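Local coordinates for protein neuraminidase (PDB 4GDI) that forms the tetrameric, calcium-binding beta-propeller ectodomain of a bat influenza A virus neuraminidase-like protein, whose inferred sialidase activity is uncertain because its putative active site has diverged, at residues G213-L225 with V236-R248. Sequence-based numbering, arbitrary orientation.
Sequences GTNLWNDAKRPLL and VEPCNGAPTDFPR. With CA (calcium ion), chain R.
Thr214 turns its CG2 methyl to the oxygen end of the Asp245 carboxylate, 3.9 Å from OD1, just before the chain leaves strand 208-214 and reaches the calcium ion. There the backbone oxygens of Asn215 and Asp219 and Asp245 OD2, each 2.3 Å from the metal, share it with water 4 and the carbonyls of Gly263 and Gly265. The Asp219 carboxylate turns instead to Glu237: the two groups arrive from opposite directions, nearly coplanar, with Asp219 OD2 only 2.5 Å from Glu237 OE2. Ala220 O accepts from Asp245 N (3.0 Å), while its CB packs on Pro243 and Arg248. Beyond CG the Lys221 chain is fully extended (chi3 180°), running past Glu237 OE2 to deliver NZ to Pro238 O (2.9 Å) and Asn240 O (3.0 Å); Lys257 O is a third acceptor. Arg222 crosses Thr244 at about a right angle, and Asp245 OD1 lies over one face of its guanidinium, a long, purely electrostatic salt bridge at 3.7 Å from NH2; Ile267, whose O takes a hydrogen bond from NH2, is also the main polar partner of Asp245. Leu224 pairs with Val236, antiparallel and hydrogen-bonded, joining strands 224-228 and 233-236 of a four-stranded propeller blade. Calcium thus ties the loop between two blade strands to the segment leaving the blade, while the short Asp219-Glu237 approach suggests that one acid holds a proton, probably with a raised pKa.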
loop_
_atom_site.group_PDB
_atom_site.type_symbol
_atom_site.label_atom_id
_atom_site.label_comp_id
_atom_site.label_asym_id
_atom_site.label_seq_id
_atom_site.Cartn_x
_atom_site.Cartn_y
_atom_site.Cartn_z
ATOM N N GLY A 213 -0.134 -0.506 37.639
ATOM C CA GLY A 213 -0.516 0.893 37.664
ATOM C C GLY A 213 0.654 1.839 37.875
ATOM O O GLY A 213 1.799 1.420 38.082
ATOM N N THR A 214 0.357 3.129 37.785
ATOM C CA THR A 214 1.310 4.177 38.127
ATOM C C THR A 214 0.621 5.070 39.146
ATOM O O THR A 214 -0.469 5.582 38.893
ATOM C CB THR A 214 1.713 4.978 36.903
ATOM O OG1 THR A 214 2.452 4.146 36.007
ATOM C CG2 THR A 214 2.598 6.209 37.300
ATOM N N ASN A 215 1.220 5.204 40.323
ATOM C CA ASN A 215 0.668 6.057 41.368
ATOM C C ASN A 215 1.319 7.435 41.288
ATOM O O ASN A 215 2.488 7.589 41.616
ATOM C CB ASN A 215 0.895 5.436 42.754
ATOM C CG ASN A 215 0.190 6.197 43.870
ATOM O OD1 ASN A 215 0.020 7.414 43.802
ATOM N ND2 ASN A 215 -0.217 5.478 44.903
ATOM N N LEU A 216 0.549 8.428 40.850
ATOM C CA LEU A 216 1.070 9.776 40.614
ATOM C C LEU A 216 0.984 10.657 41.863
ATOM O O LEU A 216 1.404 11.819 41.861
ATOM C CB LEU A 216 0.276 10.446 39.488
ATOM C CG LEU A 216 0.388 9.824 38.097
ATOM C CD1 LEU A 216 -0.426 10.645 37.087
ATOM C CD2 LEU A 216 1.836 9.725 37.658
ATOM N N TRP A 217 0.437 10.086 42.927
ATOM C CA TRP A 217 0.113 10.826 44.134
ATOM C C TRP A 217 1.161 10.624 45.225
ATOM O O TRP A 217 1.899 11.553 45.564
ATOM C CB TRP A 217 -1.252 10.370 44.638
ATOM C CG TRP A 217 -1.635 10.916 45.956
ATOM C CD1 TRP A 217 -1.091 11.996 46.589
ATOM C CD2 TRP A 217 -2.654 10.411 46.822
ATOM N NE1 TRP A 217 -1.716 12.202 47.791
ATOM C CE2 TRP A 217 -2.678 11.239 47.963
ATOM C CE3 TRP A 217 -3.552 9.335 46.748
ATOM C CZ2 TRP A 217 -3.553 11.025 49.020
ATOM C CZ3 TRP A 217 -4.427 9.129 47.791
ATOM C CH2 TRP A 217 -4.422 9.969 48.919
ATOM N N ASN A 218 1.227 9.407 45.760
ATOM C CA ASN A 218 2.005 9.145 46.962
ATOM C C ASN A 218 2.740 7.807 46.968
ATOM O O ASN A 218 2.854 7.184 48.023
ATOM C CB ASN A 218 1.062 9.167 48.162
ATOM C CG ASN A 218 -0.091 8.200 48.004
ATOM O OD1 ASN A 218 -0.141 7.430 47.033
ATOM N ND2 ASN A 218 -1.025 8.223 48.949
ATOM N N ASP A 219 3.234 7.349 45.819
ATOM C CA ASP A 219 3.967 6.081 45.798
ATOM C C ASP A 219 4.931 5.999 44.649
ATOM O O ASP A 219 4.608 6.354 43.515
ATOM C CB ASP A 219 3.007 4.878 45.749
ATOM C CG ASP A 219 3.656 3.569 46.207
ATOM O OD1 ASP A 219 4.874 3.532 46.502
ATOM O OD2 ASP A 219 2.934 2.546 46.261
ATOM N N ALA A 220 6.118 5.483 44.955
ATOM C CA ALA A 220 7.139 5.243 43.956
ATOM C C ALA A 220 7.249 3.744 43.665
ATOM O O ALA A 220 7.977 3.333 42.770
ATOM C CB ALA A 220 8.490 5.815 44.432
ATOM N N LYS A 221 6.534 2.928 44.432
ATOM C CA LYS A 221 6.310 1.552 44.010
ATOM C C LYS A 221 5.138 1.624 43.046
ATOM O O LYS A 221 4.397 2.613 43.040
ATOM C CB LYS A 221 5.977 0.640 45.194
ATOM C CG LYS A 221 7.201 0.043 45.886
ATOM C CD LYS A 221 6.807 -0.656 47.182
ATOM C CE LYS A 221 8.028 -1.265 47.874
ATOM N NZ LYS A 221 7.639 -2.070 49.062
ATOM N N ARG A 222 4.972 0.596 42.225
ATOM C CA ARG A 222 3.809 0.540 41.334
ATOM C C ARG A 222 2.796 -0.402 41.940
ATOM O O ARG A 222 3.120 -1.548 42.220
ATOM C CB ARG A 222 4.217 0.046 39.952
ATOM C CG ARG A 222 5.245 0.924 39.281
ATOM C CD ARG A 222 5.570 0.407 37.899
ATOM N NE ARG A 222 6.503 1.261 37.177
ATOM C CZ ARG A 222 6.163 2.405 36.587
ATOM N NH1 ARG A 222 4.918 2.843 36.662
ATOM N NH2 ARG A 222 7.075 3.116 35.929
ATOM N N PRO A 223 1.576 0.090 42.180
ATOM C CA PRO A 223 0.505 -0.798 42.640
ATOM C C PRO A 223 0.116 -1.799 41.549
ATOM O O PRO A 223 0.239 -1.519 40.347
ATOM C CB PRO A 223 -0.654 0.159 42.920
ATOM C CG PRO A 223 -0.412 1.315 42.003
ATOM C CD PRO A 223 1.089 1.450 41.878
ATOM N N LEU A 224 -0.359 -2.958 41.972
ATOM C CA LEU A 224 -0.717 -4.026 41.047
ATOM C C LEU A 224 -2.152 -4.445 41.206
ATOM O O LEU A 224 -2.691 -4.488 42.314
ATOM C CB LEU A 224 0.170 -5.243 41.286
ATOM C CG LEU A 224 1.652 -4.939 41.131
ATOM C CD1 LEU A 224 2.479 -6.121 41.572
ATOM C CD2 LEU A 224 1.962 -4.574 39.675
ATOM N N LEU A 225 -2.775 -4.784 40.087
ATOM C CA LEU A 225 -4.158 -5.214 40.117
ATOM C C LEU A 225 -4.247 -6.610 39.508
ATOM O O LEU A 225 -3.636 -6.883 38.480
ATOM C CB LEU A 225 -5.025 -4.222 39.344
ATOM C CG LEU A 225 -6.471 -4.615 39.052
ATOM C CD1 LEU A 225 -7.337 -4.635 40.301
ATOM C CD2 LEU A 225 -7.042 -3.662 37.993
ATOM N N VAL A 236 -2.585 -5.058 45.026
ATOM C CA VAL A 236 -1.413 -5.522 45.761
ATOM C C VAL A 236 -0.245 -4.525 45.663
ATOM O O VAL A 236 -0.098 -3.815 44.662
ATOM C CB VAL A 236 -0.986 -6.886 45.193
ATOM C CG1 VAL A 236 0.467 -7.157 45.454
ATOM C CG2 VAL A 236 -1.875 -7.986 45.772
ATOM N N GLU A 237 0.579 -4.481 46.703
ATOM C CA GLU A 237 1.780 -3.644 46.740
ATOM C C GLU A 237 3.038 -4.514 46.636
ATOM O O GLU A 237 3.146 -5.537 47.310
ATOM C CB GLU A 237 1.823 -2.854 48.058
ATOM C CG GLU A 237 2.947 -1.837 48.115
ATOM C CD GLU A 237 2.675 -0.593 47.289
ATOM O OE1 GLU A 237 1.573 -0.494 46.693
ATOM O OE2 GLU A 237 3.567 0.290 47.250
ATOM N N PRO A 238 3.990 -4.137 45.769
ATOM C CA PRO A 238 5.241 -4.906 45.756
ATOM C C PRO A 238 5.895 -4.934 47.143
ATOM O O PRO A 238 5.849 -3.943 47.866
ATOM C CB PRO A 238 6.109 -4.144 44.759
ATOM C CG PRO A 238 5.095 -3.536 43.790
ATOM C CD PRO A 238 3.943 -3.131 44.700
ATOM N N CYS A 239 6.466 -6.070 47.519
ATOM C CA CYS A 239 6.980 -6.228 48.871
ATOM C C CYS A 239 8.502 -6.258 48.872
ATOM O O CYS A 239 9.116 -6.619 49.870
ATOM C CB CYS A 239 6.401 -7.499 49.516
ATOM S SG CYS A 239 4.602 -7.456 49.711
ATOM N N ASN A 240 9.116 -5.874 47.756
ATOM C CA ASN A 240 10.566 -5.772 47.709
ATOM C C ASN A 240 10.969 -4.394 48.223
ATOM O O ASN A 240 10.144 -3.688 48.809
ATOM C CB ASN A 240 11.092 -6.057 46.302
ATOM C CG ASN A 240 10.593 -5.046 45.266
ATOM O OD1 ASN A 240 9.580 -4.371 45.470
ATOM N ND2 ASN A 240 11.296 -4.958 44.142
ATOM N N GLY A 241 12.228 -4.014 48.023
ATOM C CA GLY A 241 12.715 -2.731 48.508
ATOM C C GLY A 241 13.261 -1.872 47.383
ATOM O O GLY A 241 13.996 -0.923 47.625
ATOM N N ALA A 242 12.882 -2.198 46.149
ATOM C CA ALA A 242 13.352 -1.452 44.987
ATOM C C ALA A 242 12.166 -0.871 44.224
ATOM O O ALA A 242 11.581 -1.554 43.382
ATOM C CB ALA A 242 14.150 -2.360 44.096
ATOM N N PRO A 243 11.793 0.383 44.524
ATOM C CA PRO A 243 10.697 1.054 43.806
ATOM C C PRO A 243 10.992 1.123 42.308
ATOM O O PRO A 243 12.165 1.166 41.967
ATOM C CB PRO A 243 10.681 2.457 44.427
ATOM C CG PRO A 243 11.350 2.295 45.748
ATOM C CD PRO A 243 12.394 1.259 45.539
ATOM N N THR A 244 9.979 1.116 41.431
ATOM C CA THR A 244 10.257 1.111 39.995
ATOM C C THR A 244 9.617 2.253 39.211
ATOM O O THR A 244 9.824 2.367 38.003
ATOM C CB THR A 244 9.858 -0.230 39.313
ATOM O OG1 THR A 244 8.439 -0.433 39.399
ATOM C CG2 THR A 244 10.585 -1.392 39.947
ATOM N N ASP A 245 8.856 3.104 39.885
ATOM C CA ASP A 245 8.327 4.296 39.246
ATOM C C ASP A 245 9.500 5.252 38.958
ATOM O O ASP A 245 10.614 5.065 39.449
ATOM C CB ASP A 245 7.318 4.966 40.174
ATOM C CG ASP A 245 6.301 5.819 39.439
ATOM O OD1 ASP A 245 6.379 5.950 38.192
ATOM O OD2 ASP A 245 5.413 6.360 40.129
ATOM N N PHE A 246 9.255 6.245 38.118
ATOM C CA PHE A 246 10.143 7.386 38.013
ATOM C C PHE A 246 9.301 8.649 38.062
ATOM O O PHE A 246 8.384 8.806 37.258
ATOM C CB PHE A 246 10.983 7.367 36.746
ATOM C CG PHE A 246 12.076 8.401 36.764
ATOM C CD1 PHE A 246 11.798 9.728 36.456
ATOM C CD2 PHE A 246 13.363 8.060 37.149
ATOM C CE1 PHE A 246 12.787 10.696 36.514
ATOM C CE2 PHE A 246 14.365 9.025 37.206
ATOM C CZ PHE A 246 14.071 10.343 36.883
ATOM N N PRO A 247 9.622 9.566 38.996
ATOM C CA PRO A 247 10.797 9.517 39.880
ATOM C C PRO A 247 10.647 8.530 41.022
ATOM O O PRO A 247 9.576 7.937 41.204
ATOM C CB PRO A 247 10.867 10.943 40.442
ATOM C CG PRO A 247 9.462 11.401 40.464
ATOM C CD PRO A 247 8.776 10.739 39.279
ATOM N N ARG A 248 11.722 8.357 41.787
ATOM C CA ARG A 248 11.694 7.488 42.961
ATOM C C ARG A 248 12.860 7.823 43.871
ATOM O O ARG A 248 13.788 8.501 43.457
ATOM C CB ARG A 248 11.790 6.014 42.556
ATOM C CG ARG A 248 13.026 5.652 41.749
ATOM C CD ARG A 248 13.156 4.134 41.636
ATOM N NE ARG A 248 14.331 3.699 40.881
ATOM C CZ ARG A 248 14.461 3.753 39.557
ATOM N NH1 ARG A 248 13.488 4.241 38.782
ATOM N NH2 ARG A 248 15.586 3.315 39.005
HETATM CA CA CA R . 4.752 7.834 41.722
HETATM O O HOH W 1 3.757 4.128 40.961
HETATM O O HOH W 2 9.146 1.409 35.267
HETATM O O HOH W 3 7.502 -0.728 42.062
HETATM O O HOH W 4 7.097 8.365 42.013
#